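Local structure of type 3 secretion system translocon protein SctE (Shigella flexneri, 3U0C) at residues Gln115-Lys118 / Leu119-Asp123; Glu130-Ile133 / Asn134-Gln137; Leu173-Gln176 / Lys177-Ile181; Lys184-Asp187 / Lys188-Leu192. The protein forms, together with IpaC, the pore in the host membrane through which the type III secretion system passes effector proteins into the target cell. One frame throughout, in Å; residues are numbered along the deposited sequence.

Contact 1: residues Gln115-Lys118 / Leu119-Asp123; sequences QINK and LKNAD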
# COMPACT_ATOMS: atom_id res chain seq x y z
N GLN A 115 -4.06 -7.84 -8.48
CA GLN A 115 -3.52 -9.12 -8.05
C GLN A 115 -4.60 -10.09 -7.58
O GLN A 115 -4.50 -11.28 -7.84
CB GLN A 115 -2.48 -8.95 -6.95
CG GLN A 115 -1.18 -8.38 -7.43
CD GLN A 115 -0.54 -9.24 -8.49
OE1 GLN A 115 -0.46 -10.47 -8.35
NE2 GLN A 115 -0.08 -8.60 -9.56
N ILE A 116 -5.59 -9.56 -6.86
CA ILE A 116 -6.76 -10.34 -6.45
C ILE A 116 -7.48 -10.93 -7.66
O ILE A 116 -7.84 -12.12 -7.67
CB ILE A 116 -7.73 -9.49 -5.61
CG1 ILE A 116 -7.13 -9.17 -4.23
CG2 ILE A 116 -9.06 -10.21 -5.45
CD1 ILE A 116 -7.10 -10.33 -3.28
N ASN A 117 -7.68 -10.12 -8.70
CA ASN A 117 -8.26 -10.66 -9.93
C ASN A 117 -7.38 -11.73 -10.55
O ASN A 117 -7.88 -12.77 -10.99
CB ASN A 117 -8.55 -9.56 -10.95
CG ASN A 117 -8.92 -10.13 -12.32
OD1 ASN A 117 -9.97 -10.78 -12.48
ND2 ASN A 117 -8.05 -9.91 -13.31
N LYS A 118 -6.08 -11.47 -10.60
CA LYS A 118 -5.11 -12.43 -11.13
C LYS A 118 -5.17 -13.77 -10.38
O LYS A 118 -5.03 -14.84 -10.98
CB LYS A 118 -3.69 -11.87 -11.07
CG LYS A 118 -3.40 -10.81 -12.11
CD LYS A 118 -1.92 -10.63 -12.32
CE LYS A 118 -1.64 -9.50 -13.30
NZ LYS A 118 -1.81 -9.88 -14.74
N LEU A 119 -5.38 -13.68 -9.07
CA LEU A 119 -5.40 -14.85 -8.21
C LEU A 119 -6.66 -15.68 -8.42
O LEU A 119 -6.66 -16.88 -8.21
CB LEU A 119 -5.30 -14.41 -6.76
CG LEU A 119 -5.49 -15.47 -5.67
CD1 LEU A 119 -4.45 -16.57 -5.82
CD2 LEU A 119 -5.40 -14.81 -4.30
N LYS A 120 -7.75 -15.02 -8.79
CA LYS A 120 -8.98 -15.72 -9.10
C LYS A 120 -8.86 -16.49 -10.41
O LYS A 120 -9.29 -17.64 -10.51
CB LYS A 120 -10.12 -14.72 -9.21
CG LYS A 120 -11.18 -15.08 -10.23
CD LYS A 120 -12.06 -13.86 -10.41
CE LYS A 120 -13.17 -14.03 -11.43
NZ LYS A 120 -13.80 -12.68 -11.57
N ASN A 121 -8.27 -15.85 -11.42
CA ASN A 121 -8.02 -16.56 -12.66
C ASN A 121 -7.12 -17.77 -12.42
O ASN A 121 -7.26 -18.79 -13.07
CB ASN A 121 -7.41 -15.64 -13.71
CG ASN A 121 -8.35 -14.53 -14.12
OD1 ASN A 121 -9.52 -14.50 -13.71
ND2 ASN A 121 -7.86 -13.61 -14.94
N ALA A 122 -6.20 -17.64 -11.46
CA ALA A 122 -5.28 -18.72 -11.15
C ALA A 122 -6.01 -19.88 -10.49
O ALA A 122 -5.76 -21.04 -10.82
CB ALA A 122 -4.15 -18.24 -10.28
N ASP A 123 -6.92 -19.58 -9.57
CA ASP A 123 -7.71 -20.67 -8.99
C ASP A 123 -8.58 -21.33 -10.06
O ASP A 123 -8.88 -22.53 -9.98
CB ASP A 123 -8.58 -20.15 -7.85
CG ASP A 123 -7.77 -19.79 -6.62
OD1 ASP A 123 -6.59 -20.20 -6.54
OD2 ASP A 123 -8.23 -19.10 -5.68
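N117 and N121 sit one turn apart on helix 71-141 and bring their amide groups close without bonding them. N117 turns its CG away from its backbone N (chi1 170°), while N121 holds its CG beside the backbone N (chi1 -64°). This brings the two groups together, with the amide planes 82° apart, nearly perpendicular. N117 OD1 lies 3.9 Å from N121 OD1, and the two ND2 atoms are no closer, so the pair makes a loose polar contact. The N121 amide carbon CG also rests 3.6 Å from N117 O, beside the backbone bond from N121 N to N117 O, 3.1 Å long.

K120 has an extended chain and sets its CB 3.5 Å from N117 O. On another side of the helix, L119 lays its CB 3.4 Å from Q115 O, and the L119 backbone N bonds to the same oxygen at 2.8 Å. Q115, I116 and L119 touch helix 150-197, with I174 meeting both Q115 and L119. D123 forms a salt bridge with R171 there.

The chemistry is split between an exposed polar surface and I116 and L119, together with polar Q115, against the partner helix. The hydrogen bonds between the segments are all backbone ones.

Contact 2: residues Glu130-Ile133 / Asn134-Gln137; sequences ENKI and NQIQ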
# COMPACT_ATOMS: atom_id res chain seq x y z
N GLU A 130 -7.90 -29.63 -12.92
CA GLU A 130 -8.28 -30.72 -12.04
C GLU A 130 -9.39 -31.52 -12.69
O GLU A 130 -9.47 -32.73 -12.51
CB GLU A 130 -8.72 -30.20 -10.67
CG GLU A 130 -7.58 -29.73 -9.78
CD GLU A 130 -8.06 -29.29 -8.41
OE1 GLU A 130 -9.29 -29.11 -8.23
OE2 GLU A 130 -7.19 -29.13 -7.50
N ASN A 131 -10.25 -30.83 -13.43
CA ASN A 131 -11.32 -31.48 -14.18
C ASN A 131 -10.79 -32.38 -15.29
O ASN A 131 -11.16 -33.56 -15.37
CB ASN A 131 -12.26 -30.43 -14.76
CG ASN A 131 -13.09 -29.77 -13.70
OD1 ASN A 131 -13.21 -30.31 -12.59
ND2 ASN A 131 -13.65 -28.60 -14.00
N LYS A 132 -9.93 -31.83 -16.13
CA LYS A 132 -9.38 -32.60 -17.24
C LYS A 132 -8.71 -33.88 -16.74
O LYS A 132 -8.91 -34.95 -17.32
CB LYS A 132 -8.42 -31.74 -18.05
CG LYS A 132 -9.12 -30.57 -18.73
CD LYS A 132 -8.15 -29.72 -19.53
CE LYS A 132 -8.84 -28.50 -20.10
NZ LYS A 132 -7.96 -27.83 -21.10
N ILE A 133 -7.93 -33.77 -15.67
CA ILE A 133 -7.30 -34.91 -15.01
C ILE A 133 -8.30 -35.92 -14.46
O ILE A 133 -8.12 -37.12 -14.64
CB ILE A 133 -6.36 -34.45 -13.87
CG1 ILE A 133 -5.13 -33.74 -14.44
CG2 ILE A 133 -5.96 -35.63 -12.99
CD1 ILE A 133 -4.38 -32.93 -13.42
N ASN A 134 -9.36 -35.46 -13.79
CA ASN A 134 -10.33 -36.42 -13.26
C ASN A 134 -11.11 -37.09 -14.38
O ASN A 134 -11.32 -38.30 -14.38
CB ASN A 134 -11.26 -35.79 -12.23
CG ASN A 134 -10.54 -35.37 -10.96
OD1 ASN A 134 -9.33 -35.09 -10.98
ND2 ASN A 134 -11.27 -35.32 -9.84
N GLN A 135 -11.51 -36.28 -15.35
CA GLN A 135 -12.16 -36.76 -16.54
C GLN A 135 -11.32 -37.86 -17.16
O GLN A 135 -11.80 -38.97 -17.37
CB GLN A 135 -12.30 -35.63 -17.54
CG GLN A 135 -13.25 -34.53 -17.11
CD GLN A 135 -13.26 -33.43 -18.12
OE1 GLN A 135 -12.27 -33.25 -18.87
NE2 GLN A 135 -14.36 -32.67 -18.17
N ILE A 136 -10.07 -37.53 -17.46
CA ILE A 136 -9.19 -38.49 -18.11
C ILE A 136 -8.94 -39.70 -17.21
O ILE A 136 -8.90 -40.84 -17.70
CB ILE A 136 -7.87 -37.85 -18.51
CG1 ILE A 136 -7.09 -38.79 -19.41
CG2 ILE A 136 -7.03 -37.54 -17.29
CD1 ILE A 136 -5.87 -38.17 -19.99
N GLN A 137 -8.81 -39.47 -15.91
CA GLN A 137 -8.55 -40.56 -14.98
C GLN A 137 -9.72 -41.54 -14.97
O GLN A 137 -9.51 -42.75 -15.04
CB GLN A 137 -8.23 -40.05 -13.56
CG GLN A 137 -6.76 -39.66 -13.40
CD GLN A 137 -6.38 -39.09 -12.02
OE1 GLN A 137 -7.24 -38.85 -11.17
NE2 GLN A 137 -5.08 -38.87 -11.81
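N134 N bonds to E130 O at 3.0 Å and I136 N to K132 O at 2.8 Å, the regular backbone bonds of one run of helix 71-141.

The main side-chain contact is between I133 and Q137. They lie side by side and point the same way. I133 presents its CG2 branch, which is anti to the backbone N and beside the carbonyl carbon. This methyl meets the amide end of Q137, with CD and NE2 each 3.6 Å away. Q137 reaches it with an extended chain, chi2 178°. The methyl therefore packs against the amide group, while the polar end has its own partner: NE2 is hydrogen-bonded to E157 on helix 150-197.

Q135, extended beyond CG, runs past K132. Its OE1 comes 3.4 Å from K132 CA. The K132 chain is extended and slants across that of Q135. These are van der Waals contacts on the exposed side.

I133 and I136 are buried. I133 packs on L160 and K164, and I136 on E156, all of helix 150-197. K132 also reaches L160 with its side chain.

Buried I133 and I136 thus face the partner helix. K132 and Q137 reach it from the margins, and N131, N134 and Q135 are exposed. This amphipathic pattern is characteristic of a helix in an antiparallel coiled coil, here near the loop that joins helices 71-141 and 150-197.

Contact 3: residues Leu173-Gln176 / Lys177-Ile181; sequences LIEQ and KTLSI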
# COMPACT_ATOMS: atom_id res chain seq x y z
N LEU A 173 2.56 -17.97 -5.72
CA LEU A 173 3.32 -16.74 -5.98
C LEU A 173 2.40 -15.52 -5.96
O LEU A 173 2.67 -14.53 -5.26
CB LEU A 173 4.06 -16.82 -7.31
CG LEU A 173 5.48 -17.37 -7.25
CD1 LEU A 173 6.03 -17.72 -8.64
CD2 LEU A 173 6.39 -16.38 -6.54
N ILE A 174 1.31 -15.60 -6.72
CA ILE A 174 0.34 -14.51 -6.78
C ILE A 174 -0.23 -14.22 -5.40
O ILE A 174 -0.26 -13.07 -4.96
CB ILE A 174 -0.81 -14.84 -7.74
CG1 ILE A 174 -0.28 -15.03 -9.17
CG2 ILE A 174 -1.86 -13.74 -7.70
CD1 ILE A 174 -1.25 -15.73 -10.09
N GLU A 175 -0.66 -15.27 -4.71
CA GLU A 175 -1.21 -15.13 -3.37
C GLU A 175 -0.22 -14.41 -2.45
O GLU A 175 -0.61 -13.59 -1.63
CB GLU A 175 -1.57 -16.50 -2.79
CG GLU A 175 -2.16 -16.45 -1.39
CD GLU A 175 -2.86 -17.74 -1.01
OE1 GLU A 175 -2.20 -18.80 -1.01
OE2 GLU A 175 -4.07 -17.69 -0.71
N GLN A 176 1.06 -14.73 -2.61
CA GLN A 176 2.11 -14.11 -1.82
C GLN A 176 2.17 -12.61 -2.09
O GLN A 176 2.24 -11.80 -1.17
CB GLN A 176 3.46 -14.75 -2.12
CG GLN A 176 3.80 -15.93 -1.22
CD GLN A 176 3.02 -15.91 0.08
OE1 GLN A 176 3.24 -15.06 0.94
NE2 GLN A 176 2.11 -16.86 0.23
N LYS A 177 2.13 -12.24 -3.37
CA LYS A 177 2.16 -10.84 -3.77
C LYS A 177 0.96 -10.08 -3.20
O LYS A 177 1.11 -9.00 -2.66
CB LYS A 177 2.18 -10.67 -5.28
CG LYS A 177 3.50 -11.00 -5.91
CD LYS A 177 3.47 -10.68 -7.39
CE LYS A 177 4.69 -11.25 -8.11
NZ LYS A 177 4.83 -10.68 -9.48
N THR A 178 -0.22 -10.67 -3.34
CA THR A 178 -1.42 -10.13 -2.71
C THR A 178 -1.17 -9.75 -1.25
O THR A 178 -1.40 -8.60 -0.84
CB THR A 178 -2.56 -11.16 -2.73
OG1 THR A 178 -2.91 -11.47 -4.08
CG2 THR A 178 -3.76 -10.58 -2.02
N LEU A 179 -0.68 -10.73 -0.48
CA LEU A 179 -0.45 -10.58 0.95
C LEU A 179 0.63 -9.53 1.23
O LEU A 179 0.54 -8.79 2.21
CB LEU A 179 -0.04 -11.93 1.54
CG LEU A 179 -1.14 -13.00 1.61
CD1 LEU A 179 -0.63 -14.31 2.22
CD2 LEU A 179 -2.36 -12.50 2.38
N SER A 180 1.62 -9.49 0.36
CA SER A 180 2.72 -8.54 0.44
C SER A 180 2.22 -7.11 0.25
O SER A 180 2.57 -6.20 1.01
CB SER A 180 3.77 -8.88 -0.62
OG SER A 180 4.81 -7.92 -0.65
N ILE A 181 1.41 -6.92 -0.78
CA ILE A 181 0.78 -5.63 -1.06
C ILE A 181 -0.06 -5.19 0.13
O ILE A 181 0.02 -4.04 0.56
CB ILE A 181 -0.11 -5.70 -2.31
CG1 ILE A 181 0.73 -5.96 -3.56
CG2 ILE A 181 -0.90 -4.43 -2.50
CD1 ILE A 181 -0.11 -6.34 -4.76
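T178 and I174 make a side-chain bond to the backbone, one turn apart on helix 150-197. I174 O accepts two hydrogen bonds from T178. The backbone N of T178 donates at 2.9 Å, nearly along the C=O axis. The hydroxyl OG1 donates at 3.2 Å from above the carbonyl plane, 45° out of it. Its chi1 of -62° sets OG1 beside the backbone N, within reach of that oxygen. The hydroxyl of this buried threonine thus finds its acceptor within its own helix.

The other carbonyls each accept a backbone N-H. L173 O takes K177 N at 3.0 Å, E175 O takes L179 N at 3.1 Å, and Q176 O takes S180 N at 2.8 Å. The carboxylate of E175 turns to R171, with a salt bridge from OE1.

Packing is lighter. L179 CG rests 3.3 Å from E175 O, and the bent chain of Q176 brings its OE1 to 4.1 Å from L179 CD1.

I174 and T178 also touch helix 71-141, at Q115 and L119 for I174 and at Y112 for T178. A threonine hydroxyl bonded to the carbonyl four residues earlier is a familiar feature of helices. Here it lies on the face of helix 150-197 that packs in the coiled coil.

Contact 4: residues Lys184-Asp187 / Lys188-Leu192; sequences KLTD and KSMQL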
# COMPACT_ATOMS: atom_id res chain seq x y z
N LYS A 184 2.14 -3.88 2.66
CA LYS A 184 2.58 -2.56 2.29
C LYS A 184 1.50 -1.51 2.60
O LYS A 184 1.82 -0.40 3.00
CB LYS A 184 3.00 -2.50 0.82
CG LYS A 184 4.39 -3.08 0.55
CD LYS A 184 4.80 -2.95 -0.91
CE LYS A 184 5.87 -3.98 -1.29
NZ LYS A 184 6.51 -3.68 -2.60
N LEU A 185 0.23 -1.87 2.42
CA LEU A 185 -0.85 -0.94 2.75
C LEU A 185 -0.87 -0.70 4.25
O LEU A 185 -1.01 0.44 4.69
CB LEU A 185 -2.22 -1.44 2.27
CG LEU A 185 -2.49 -1.19 0.78
CD1 LEU A 185 -3.53 -2.15 0.22
CD2 LEU A 185 -2.87 0.25 0.53
N THR A 186 -0.71 -1.77 5.01
CA THR A 186 -0.57 -1.65 6.45
C THR A 186 0.61 -0.75 6.82
O THR A 186 0.49 0.09 7.71
CB THR A 186 -0.47 -3.02 7.15
OG1 THR A 186 -1.65 -3.78 6.85
CG2 THR A 186 -0.39 -2.85 8.65
N ASP A 187 1.74 -0.89 6.13
CA ASP A 187 2.85 0.03 6.38
C ASP A 187 2.43 1.48 6.16
O ASP A 187 2.93 2.38 6.85
CB ASP A 187 4.07 -0.23 5.50
CG ASP A 187 5.17 0.82 5.72
OD1 ASP A 187 5.87 0.72 6.75
OD2 ASP A 187 5.30 1.76 4.90
N LYS A 188 1.55 1.72 5.20
CA LYS A 188 1.13 3.09 4.92
C LYS A 188 0.29 3.62 6.07
O LYS A 188 0.34 4.82 6.37
CB LYS A 188 0.40 3.20 3.59
CG LYS A 188 1.28 2.86 2.39
CD LYS A 188 2.63 3.58 2.47
CE LYS A 188 3.57 3.16 1.36
NZ LYS A 188 3.94 1.71 1.46
N SER A 189 -0.45 2.75 6.74
CA SER A 189 -1.24 3.20 7.87
C SER A 189 -0.34 3.45 9.09
O SER A 189 -0.62 4.32 9.90
CB SER A 189 -2.39 2.23 8.17
OG SER A 189 -2.05 1.31 9.19
N MET A 190 0.76 2.71 9.19
CA MET A 190 1.74 2.96 10.24
C MET A 190 2.48 4.27 10.01
O MET A 190 2.65 5.06 10.93
CB MET A 190 2.76 1.83 10.34
CG MET A 190 2.19 0.54 10.90
SD MET A 190 3.31 -0.85 10.68
CE MET A 190 2.49 -1.79 9.40
N GLN A 191 2.93 4.49 8.77
CA GLN A 191 3.60 5.73 8.42
C GLN A 191 2.71 6.93 8.73
O GLN A 191 3.20 7.97 9.18
CB GLN A 191 3.98 5.78 6.95
CG GLN A 191 5.10 4.83 6.51
CD GLN A 191 5.69 5.26 5.18
OE1 GLN A 191 5.94 6.44 4.96
NE2 GLN A 191 5.91 4.32 4.28
N LEU A 192 1.41 6.78 8.47
CA LEU A 192 0.46 7.86 8.70
C LEU A 192 0.36 8.20 10.18
O LEU A 192 0.42 9.37 10.55
CB LEU A 192 -0.93 7.53 8.15
CG LEU A 192 -1.99 8.61 8.39
CD1 LEU A 192 -1.52 9.97 7.89
CD2 LEU A 192 -3.30 8.23 7.73
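D187 and Q191 form the short side-chain bond of this stretch. Q191 NE2 donates to D187 OD2 at 2.7 Å, with a linear N-H...O angle of 179°. OD2 lies in the plane of the Q191 amide, while the carboxylate and amide planes are 61° apart. D187 holds its CG anti to the backbone N (chi1 176°), which sets the carboxylate outward, where the extended Q191 chain reaches back to it. The other end of that amide, OE1, has a weak hydrogen bond from K97 on helix 71-141.

K188 brings a positive charge near the same carboxylate. Its NZ is 3.7 Å from D187 OD2, a long salt bridge, and it also makes a weak hydrogen bond to K184 O. The chain is bent at chi2 and chi4, which curls the ammonium back toward both oxygens. It may favour the charged carboxylate, though only modestly at this distance.

T186 O is gripped twice. M190 N bonds to it at 3.0 Å, and S189 OG meets one of its lone pairs at 3.2 Å. T186 OG1 bonds to H182 O.

The outer packing falls to M190, whose chain bends at chi3 and puts CE 3.2 Å from T186 CG2. K188 lies against E104, T105 and L108, and L192 against I98, all on helix 71-141. The D187-Q191 i to i+4 bond occurs in helices generally; K188 and L192 pack as in an antiparallel coiled coil.

The four contacts lie along two antiparallel helices of the N-terminal coiled-coil region. Contacts 1 and 2 follow each other on helix 71-141, with centres 22 Å apart. Contacts 3 and 4 adjoin in sequence on helix 150-197, with centres 17 Å apart. Contacts 1 and 3 alone touch across the interface, with centres 10 Å apart. Q115 CG meets I181 CD1 at 3.5 Å, and I116 CD1 meets T178 CG2 at 3.6 Å. R171 links the same two, pairing with D123 of contact 1 and E175 of contact 3. Contacts 2 and 4 are farthest apart, about 44 Å between centres, which reflects the rod-like shape.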